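Local coordinates for protein disulfide isomerase (Pseudomonas aeruginosa, PDB 4N30) that probably introduces or rearranges disulfide bonds in other proteins as a thioredoxin-fold oxidoreductase of the DsbA subfamily, at residues 70-75 against 182-187; 107-112 against 122-127; 113-118 against 147-152. All blocks are in the same frame, centred on the assembly; numbering follows the deposited sequence.

The three contacts sample both parts of a DsbA-type protein, the thioredoxin fold and its helical insertion. Contact 1 belongs to the first, where the helix that begins at the CxxC pattern of Cys-66 and Cys-69, presumably the redox site, meets the cis-proline loop. Contact 2 closes a hairpin within helix 99-131, and contact 3 lies at the bend of that hairpin. The centres of contacts 1 and 2 lie about 16 Å apart, yet Thr-73 CG2 touches Trp-122 CZ3 at 4.2 Å. Contacts 2 and 3, centres about 8 Å apart, join where Ala-112 CB meets Leu-149 CD1 at 3.6 Å. Contacts 1 and 3 lie about 23 Å apart, centre to centre, on opposite sides of the chain's centre.

Contact 1 of 3, residues 70-75 against 182-187; sequences KVYTPR and ATPTLV
Tyr-72 meets Pro-184 and Leu-186 where two elements of the thioredoxin fold come together: the helix that starts at Cys-66 and Cys-69, a CxxC pattern of thioredoxin type and probably the redox site, and the loop carrying a cis-proline ahead of strand 185-190. The peptide bond before Pro-184 is cis, and the proline also touches Phe-68 and Cys-69, consistent with the role of the cis-proline loop beside the redox site in this family.

Apolar contact joins the segments. With its CG anti to the backbone N (chi1 -173°), Tyr-72 sends its ring off helix 67-81 toward the strand, and three buried residues share an interface of 129 Å². Near the base of the ring, Tyr-72 CD2 lies 3.8 Å from Pro-184 CG. Farther out, Leu-186 faces the tyrosine from the opposite direction, its two methyls divided between ring and hydroxyl: Leu-186 CD2 sits near the ring plane, at the edge, 4.2 Å from Tyr-72 CE2, while CD1 comes within 3.5 Å of Tyr-72 OH.

Polar interactions hold the two partners from outside or from within one segment. The hydroxyl of Tyr-72 is hydrogen-bonded to Ala-203 O, which satisfies the buried polar end and should help fix the reach of the ring. Backbone bonds of Pro-184 with Gly-201 and of Leu-186 with Leu-199 pair this segment with strand 196-200 and the residue after it. The cis-proline turn is also spanned internally: Thr-185 OG1 donates to Ala-182 O over 2.8 Å, approaching from above the carbonyl plane, 39° out of it.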
loop_
_atom_site.group_PDB
_atom_site.type_symbol
_atom_site.label_atom_id
_atom_site.label_comp_id
_atom_site.label_asym_id
_atom_site.label_seq_id
_atom_site.Cartn_x
_atom_site.Cartn_y
_atom_site.Cartn_z
ATOM N N LYS A 70 -1.551 8.025 6.551
ATOM C CA LYS A 70 -0.571 7.988 7.568
ATOM C C LYS A 70 -1.071 7.436 8.929
ATOM O O LYS A 70 -0.416 6.620 9.549
ATOM C CB LYS A 70 0.019 9.437 7.737
ATOM C CG LYS A 70 1.034 9.514 8.894
ATOM C CD LYS A 70 1.714 10.867 8.970
ATOM C CE LYS A 70 2.702 10.851 10.077
ATOM N NZ LYS A 70 3.647 12.023 10.189
ATOM N N VAL A 71 -2.251 7.844 9.348
ATOM C CA VAL A 71 -2.701 7.298 10.646
ATOM C C VAL A 71 -3.308 5.893 10.475
ATOM O O VAL A 71 -3.305 5.080 11.366
ATOM C CB VAL A 71 -3.657 8.275 11.356
ATOM C CG1 VAL A 71 -4.873 8.537 10.484
ATOM C CG2 VAL A 71 -4.095 7.777 12.726
ATOM N N TYR A 72 -3.868 5.606 9.312
ATOM C CA TYR A 72 -4.596 4.343 9.172
ATOM C C TYR A 72 -3.688 3.197 8.896
ATOM O O TYR A 72 -3.972 2.058 9.396
ATOM C CB TYR A 72 -5.596 4.480 7.959
ATOM C CG TYR A 72 -6.504 3.326 7.815
ATOM C CD1 TYR A 72 -7.450 3.009 8.851
ATOM C CD2 TYR A 72 -6.501 2.570 6.682
ATOM C CE1 TYR A 72 -8.298 1.920 8.708
ATOM C CE2 TYR A 72 -7.417 1.512 6.526
ATOM C CZ TYR A 72 -8.303 1.225 7.559
ATOM O OH TYR A 72 -9.142 0.115 7.338
ATOM N N THR A 73 -2.589 3.395 8.139
ATOM C CA THR A 73 -1.832 2.225 7.718
ATOM C C THR A 73 -1.254 1.401 8.938
ATOM O O THR A 73 -1.392 0.196 8.938
ATOM C CB THR A 73 -0.741 2.663 6.749
ATOM O OG1 THR A 73 -1.333 3.245 5.560
ATOM C CG2 THR A 73 0.075 1.484 6.241
ATOM N N PRO A 74 -0.630 2.030 9.940
ATOM C CA PRO A 74 -0.131 1.242 11.063
ATOM C C PRO A 74 -1.246 0.518 11.805
ATOM O O PRO A 74 -1.076 -0.618 12.324
ATOM C CB PRO A 74 0.590 2.251 11.938
ATOM C CG PRO A 74 0.370 3.613 11.360
ATOM C CD PRO A 74 -0.278 3.479 10.026
ATOM N N ARG A 75 -2.430 1.113 11.861
ATOM C CA ARG A 75 -3.562 0.535 12.624
ATOM C C ARG A 75 -4.054 -0.677 11.817
ATOM O O ARG A 75 -4.340 -1.752 12.407
ATOM C CB ARG A 75 -4.706 1.522 12.816
ATOM C CG ARG A 75 -4.296 2.745 13.596
ATOM C CD ARG A 75 -5.448 3.683 13.736
ATOM N NE ARG A 75 -5.061 4.773 14.580
ATOM C CZ ARG A 75 -5.895 5.742 14.913
ATOM N NH1 ARG A 75 -7.175 5.711 14.496
ATOM N NH2 ARG A 75 -5.445 6.720 15.671
ATOM N N ALA A 182 -10.078 8.418 -3.892
ATOM C CA ALA A 182 -9.577 8.977 -2.622
ATOM C C ALA A 182 -8.843 7.886 -1.875
ATOM O O ALA A 182 -9.013 6.719 -2.171
ATOM C CB ALA A 182 -10.697 9.597 -1.769
ATOM N N THR A 183 -8.023 8.295 -0.898
ATOM C CA THR A 183 -7.224 7.356 -0.119
ATOM C C THR A 183 -7.413 7.514 1.338
ATOM O O THR A 183 -7.709 8.647 1.834
ATOM C CB THR A 183 -5.708 7.497 -0.404
ATOM O OG1 THR A 183 -5.330 8.858 -0.214
ATOM C CG2 THR A 183 -5.375 7.132 -1.883
ATOM N N PRO A 184 -7.399 6.476 2.122
ATOM C CA PRO A 184 -7.274 5.067 1.668
ATOM C C PRO A 184 -8.583 4.543 1.145
ATOM O O PRO A 184 -9.714 4.938 1.614
ATOM C CB PRO A 184 -6.910 4.326 2.984
ATOM C CG PRO A 184 -7.631 5.152 4.067
ATOM C CD PRO A 184 -7.469 6.567 3.613
ATOM N N THR A 185 -8.525 3.702 0.153
ATOM C CA THR A 185 -9.725 2.919 -0.277
ATOM C C THR A 185 -9.267 1.474 -0.262
ATOM O O THR A 185 -8.126 1.152 -0.656
ATOM C CB THR A 185 -10.157 3.289 -1.677
ATOM O OG1 THR A 185 -10.704 4.610 -1.634
ATOM C CG2 THR A 185 -11.286 2.353 -2.201
ATOM N N LEU A 186 -10.097 0.604 0.285
ATOM C CA LEU A 186 -9.804 -0.850 0.354
ATOM C C LEU A 186 -10.542 -1.628 -0.690
ATOM O O LEU A 186 -11.715 -1.349 -0.872
ATOM C CB LEU A 186 -10.130 -1.381 1.748
ATOM C CG LEU A 186 -9.592 -0.560 2.897
ATOM C CD1 LEU A 186 -9.937 -1.302 4.231
ATOM C CD2 LEU A 186 -8.070 -0.342 2.788
ATOM N N VAL A 187 -9.866 -2.582 -1.270
ATOM C CA VAL A 187 -10.559 -3.630 -2.059
ATOM C C VAL A 187 -10.205 -4.919 -1.312
ATOM O O VAL A 187 -9.038 -5.317 -1.360
ATOM C CB VAL A 187 -10.142 -3.646 -3.533
ATOM C CG1 VAL A 187 -10.820 -4.880 -4.213
ATOM C CG2 VAL A 187 -10.556 -2.376 -4.246
#

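Contact 2 of 3, residues 107-112 against 122-127; sequences RLVECA and WSAIDA
A helical hairpin inside helix 99-131, part of the helical insertion characteristic of DsbA proteins, is closed here by Val-109 and Ala-112 against Ala-124 and Ile-125. The two short segments run roughly antiparallel, 150° between their directions, and their axes approach to 8.7 Å. Alanines meet where the arms are near each other: Ala-112 CB and Ala-124 CB lie 3.8 Å apart.

Val-109 supplies the larger share from the first arm. Its CG1 branch, anti to the carbonyl carbon (chi1 -62°), lies 3.9 Å from Ala-124 CB. The same methyl sits 3.9 Å from Ile-125 CG1, so it fits against two successive residues of the other arm. Within its own segment, Ile-125 CD1 rests over one face of the Trp-122 ring, offset toward the rim. No hydrogen bond crosses the interface; the four touching residues are buried and hold by apolar contact.

Beyond the hairpin, Val-109 reaches His-92 and Ile-125 reaches Trp-90, both on strand 86-92, which places this pair on the sheet side. On the first arm, Leu-108 packs on helix 151-160, to which the Cys-111–Cys-157 disulfide bolts the hairpin.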
loop_
_atom_site.group_PDB
_atom_site.type_symbol
_atom_site.label_atom_id
_atom_site.label_comp_id
_atom_site.label_asym_id
_atom_site.label_seq_id
_atom_site.Cartn_x
_atom_site.Cartn_y
_atom_site.Cartn_z
ATOM N N ARG A 107 7.820 5.773 -5.767
ATOM C CA ARG A 107 8.991 5.154 -6.396
ATOM C C ARG A 107 10.026 4.781 -5.377
ATOM O O ARG A 107 10.667 3.695 -5.532
ATOM C CB ARG A 107 9.547 6.112 -7.441
ATOM C CG ARG A 107 8.669 6.413 -8.666
ATOM C CD ARG A 107 9.250 7.401 -9.658
ATOM N NE ARG A 107 8.240 8.013 -10.449
ATOM C CZ ARG A 107 7.829 9.300 -10.335
ATOM N NH1 ARG A 107 8.508 10.195 -9.630
ATOM N NH2 ARG A 107 6.886 9.671 -11.185
ATOM N N LEU A 108 10.264 5.548 -4.360
ATOM C CA LEU A 108 11.231 5.234 -3.325
ATOM C C LEU A 108 10.848 3.919 -2.650
ATOM O O LEU A 108 11.732 3.040 -2.453
ATOM C CB LEU A 108 11.316 6.304 -2.245
ATOM C CG LEU A 108 12.014 7.539 -2.684
ATOM C CD1 LEU A 108 11.882 8.580 -1.575
ATOM C CD2 LEU A 108 13.469 7.273 -3.007
ATOM N N VAL A 109 9.555 3.684 -2.392
ATOM C CA VAL A 109 9.225 2.484 -1.624
ATOM C C VAL A 109 9.373 1.212 -2.560
ATOM O O VAL A 109 9.800 0.126 -2.110
ATOM C CB VAL A 109 7.878 2.474 -0.879
ATOM C CG1 VAL A 109 7.846 3.580 0.148
ATOM C CG2 VAL A 109 6.692 2.541 -1.825
ATOM N N GLU A 110 9.030 1.348 -3.854
ATOM C CA GLU A 110 9.272 0.214 -4.787
ATOM C C GLU A 110 10.777 -0.064 -4.837
ATOM O O GLU A 110 11.188 -1.262 -4.843
ATOM C CB GLU A 110 8.746 0.527 -6.176
ATOM C CG GLU A 110 7.215 0.654 -6.288
ATOM C CD GLU A 110 6.544 -0.696 -5.972
ATOM O OE1 GLU A 110 7.115 -1.756 -6.311
ATOM O OE2 GLU A 110 5.607 -0.758 -5.165
ATOM N N CYS A 111 11.583 0.999 -4.918
ATOM C CA CYS A 111 13.044 0.791 -5.012
ATOM C C CYS A 111 13.552 0.200 -3.753
ATOM O O CYS A 111 14.574 -0.570 -3.802
ATOM C CB CYS A 111 13.629 2.161 -5.404
ATOM S SG CYS A 111 13.283 2.604 -7.086
ATOM N N ALA A 112 12.979 0.472 -2.579
ATOM C CA ALA A 112 13.328 -0.183 -1.345
ATOM C C ALA A 112 13.002 -1.633 -1.386
ATOM O O ALA A 112 13.869 -2.498 -0.869
ATOM C CB ALA A 112 12.639 0.506 -0.161
ATOM N N TRP A 122 8.092 -2.064 3.708
ATOM C CA TRP A 122 7.239 -1.557 4.772
ATOM C C TRP A 122 7.970 -0.663 5.743
ATOM O O TRP A 122 7.369 0.290 6.213
ATOM C CB TRP A 122 6.538 -2.742 5.484
ATOM C CG TRP A 122 5.531 -3.380 4.607
ATOM C CD1 TRP A 122 5.679 -4.554 3.870
ATOM C CD2 TRP A 122 4.208 -2.919 4.327
ATOM N NE1 TRP A 122 4.554 -4.819 3.124
ATOM C CE2 TRP A 122 3.603 -3.861 3.400
ATOM C CE3 TRP A 122 3.420 -1.790 4.753
ATOM C CZ2 TRP A 122 2.333 -3.666 2.902
ATOM C CZ3 TRP A 122 2.119 -1.643 4.270
ATOM C CH2 TRP A 122 1.594 -2.585 3.330
ATOM N N SER A 123 9.263 -0.880 5.920
ATOM C CA SER A 123 10.049 0.053 6.692
ATOM C C SER A 123 10.163 1.391 5.992
ATOM O O SER A 123 10.120 2.434 6.666
ATOM C CB SER A 123 11.444 -0.504 7.029
ATOM O OG SER A 123 11.312 -1.558 7.939
ATOM N N ALA A 124 10.232 1.400 4.673
ATOM C CA ALA A 124 10.376 2.668 3.901
ATOM C C ALA A 124 9.033 3.381 3.993
ATOM O O ALA A 124 8.982 4.638 4.008
ATOM C CB ALA A 124 10.792 2.436 2.476
ATOM N N ILE A 125 7.904 2.640 3.915
ATOM C CA ILE A 125 6.572 3.288 4.097
ATOM C C ILE A 125 6.516 4.039 5.441
ATOM O O ILE A 125 6.114 5.231 5.538
ATOM C CB ILE A 125 5.463 2.224 4.004
ATOM C CG1 ILE A 125 5.284 1.819 2.531
ATOM C CG2 ILE A 125 4.110 2.800 4.580
ATOM C CD1 ILE A 125 4.302 0.756 2.237
ATOM N N ASP A 126 6.932 3.374 6.542
ATOM C CA ASP A 126 6.958 4.038 7.860
ATOM C C ASP A 126 7.876 5.223 7.869
ATOM O O ASP A 126 7.571 6.308 8.416
ATOM C CB ASP A 126 7.413 3.056 8.971
ATOM C CG ASP A 126 6.380 1.994 9.295
ATOM O OD1 ASP A 126 5.235 2.178 8.946
ATOM O OD2 ASP A 126 6.832 0.939 9.865
ATOM N N ALA A 127 9.059 5.033 7.315
ATOM C CA ALA A 127 10.032 6.132 7.356
ATOM C C ALA A 127 9.506 7.335 6.595
ATOM O O ALA A 127 9.704 8.486 7.036
ATOM C CB ALA A 127 11.357 5.656 6.726
#

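Contact 3 of 3, residues 113-118 against 147-152; sequences GIQGGA and PELDQA
Gln-115 carries this contact, reaching with the end of its amide to Leu-149 and Asp-150 from the turn of helix 99-131 just ahead of Gly-116 and Gly-117. The turn opens with Gly-113, whose carbonyl O accepts a hydrogen bond from Gly-117 N at 2.8 Å and so helps shape the backbone from which the glutamine projects. Next, Ile-114 touches Cys-157, the disulfide partner of Cys-111.

Gln-115 follows. Its CG stands anti to the carbonyl carbon (chi1 -73°) and the chain is extended beyond that, which carries the amide across to the loop before the helix. As modelled, Gln-115 NE2 lies 2.9 Å from Asp-150 N, and Gln-115 OE1 lies 3.2 Å from Asp-150 O. Two nitrogens so close would both offer hydrogens, so the amide is probably turned over in the model; reversed, the pair may be hydrogen bonds to the backbone N-H and C=O of Asp-150. The terminal atom modelled as Gln-115 NE2 is also 3.5 Å from Leu-149 CB, and the two side chains cross at a slant. The side chain of Gln-115 further touches Arg-153 and Leu-154 of helix 151-160.

Gly-116 has no side chain, and its backbone passes on the Leu-149 side. Gly-117 has a positive phi of 71°, a backbone shape that favours glycine, and the chain swings away from the loop toward Ala-118 and the second arm of the hairpin.

Across the contact, Asp-150 is the N-cap of helix 151-160, its OD2 accepting a hydrogen bond from Arg-153 N. The arrangement is that of a capped helix start docked at the bend of a helical hairpin, at the surface of a DsbA-type helical insertion.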
loop_
_atom_site.group_PDB
_atom_site.type_symbol
_atom_site.label_atom_id
_atom_site.label_comp_id
_atom_site.label_asym_id
_atom_site.label_seq_id
_atom_site.Cartn_x
_atom_site.Cartn_y
_atom_site.Cartn_z
ATOM N N GLY A 113 11.880 -1.993 -1.931
ATOM C CA GLY A 113 11.524 -3.388 -2.131
ATOM C C GLY A 113 12.561 -4.143 -2.954
ATOM O O GLY A 113 12.830 -5.320 -2.707
ATOM N N ILE A 114 13.059 -3.520 -4.014
ATOM C CA ILE A 114 14.164 -4.123 -4.817
ATOM C C ILE A 114 15.324 -4.386 -3.918
ATOM O O ILE A 114 15.959 -5.505 -4.090
ATOM C CB ILE A 114 14.482 -3.243 -6.028
ATOM C CG1 ILE A 114 13.399 -3.311 -7.054
ATOM C CG2 ILE A 114 15.922 -3.599 -6.597
ATOM C CD1 ILE A 114 13.681 -2.441 -8.258
ATOM N N GLN A 115 15.735 -3.462 -3.092
ATOM C CA GLN A 115 16.929 -3.672 -2.254
ATOM C C GLN A 115 16.708 -4.626 -1.137
ATOM O O GLN A 115 17.660 -5.382 -0.719
ATOM C CB GLN A 115 17.331 -2.359 -1.509
ATOM C CG GLN A 115 17.940 -1.427 -2.523
ATOM C CD GLN A 115 18.645 -0.222 -1.883
ATOM O OE1 GLN A 115 18.666 0.879 -2.549
ATOM N NE2 GLN A 115 19.244 -0.348 -0.745
ATOM N N GLY A 116 15.532 -4.720 -0.554
ATOM C CA GLY A 116 15.381 -5.390 0.660
ATOM C C GLY A 116 14.063 -6.106 0.883
ATOM O O GLY A 116 13.763 -6.464 2.059
ATOM N N GLY A 117 13.309 -6.291 -0.161
ATOM C CA GLY A 117 12.103 -7.076 -0.030
ATOM C C GLY A 117 10.987 -6.409 0.746
ATOM O O GLY A 117 10.935 -5.189 0.956
ATOM N N ALA A 118 10.111 -7.203 1.303
ATOM C CA ALA A 118 8.991 -6.667 2.124
ATOM C C ALA A 118 9.429 -5.963 3.303
ATOM O O ALA A 118 8.809 -4.933 3.715
ATOM C CB ALA A 118 8.047 -7.834 2.517
ATOM N N PRO A 147 19.289 4.803 6.672
ATOM C CA PRO A 147 20.715 4.404 6.436
ATOM C C PRO A 147 20.972 2.928 6.327
ATOM O O PRO A 147 22.076 2.574 5.908
ATOM C CB PRO A 147 21.492 5.054 7.609
ATOM C CG PRO A 147 20.467 5.104 8.695
ATOM C CD PRO A 147 19.087 5.297 8.062
ATOM N N GLU A 148 20.001 2.110 6.651
ATOM C CA GLU A 148 20.170 0.649 6.391
ATOM C C GLU A 148 20.084 0.321 4.898
ATOM O O GLU A 148 20.562 -0.773 4.479
ATOM C CB GLU A 148 19.111 -0.121 7.148
ATOM C CG GLU A 148 19.325 -0.029 8.682
ATOM C CD GLU A 148 18.827 1.295 9.263
ATOM O OE1 GLU A 148 18.004 1.973 8.603
ATOM O OE2 GLU A 148 19.265 1.648 10.384
ATOM N N LEU A 149 19.553 1.233 4.079
ATOM C CA LEU A 149 19.550 1.064 2.646
ATOM C C LEU A 149 20.698 1.817 2.048
ATOM O O LEU A 149 21.276 2.697 2.684
ATOM C CB LEU A 149 18.222 1.552 2.042
ATOM C CG LEU A 149 16.986 0.682 2.400
ATOM C CD1 LEU A 149 15.904 0.879 1.346
ATOM C CD2 LEU A 149 17.295 -0.815 2.429
ATOM N N ASP A 150 20.956 1.483 0.774
ATOM C CA ASP A 150 21.976 2.211 -0.009
ATOM C C ASP A 150 21.258 3.412 -0.607
ATOM O O ASP A 150 20.466 3.299 -1.565
ATOM C CB ASP A 150 22.506 1.213 -1.022
ATOM C CG ASP A 150 23.494 1.820 -1.960
ATOM O OD1 ASP A 150 24.134 0.978 -2.665
ATOM O OD2 ASP A 150 23.653 3.042 -2.086
ATOM N N GLN A 151 21.542 4.584 -0.010
ATOM C CA GLN A 151 20.721 5.760 -0.387
ATOM C C GLN A 151 20.957 6.248 -1.805
ATOM O O GLN A 151 20.031 6.560 -2.514
ATOM C CB GLN A 151 21.002 6.944 0.562
ATOM C CG GLN A 151 21.122 6.662 2.041
ATOM C CD GLN A 151 19.805 6.809 2.731
ATOM O OE1 GLN A 151 18.762 6.510 2.132
ATOM N NE2 GLN A 151 19.819 7.313 3.986
ATOM N N ALA A 152 22.227 6.323 -2.247
ATOM C CA ALA A 152 22.443 6.773 -3.580
ATOM C C ALA A 152 21.818 5.824 -4.617
ATOM O O ALA A 152 21.273 6.271 -5.628
ATOM C CB ALA A 152 23.941 6.951 -3.917
#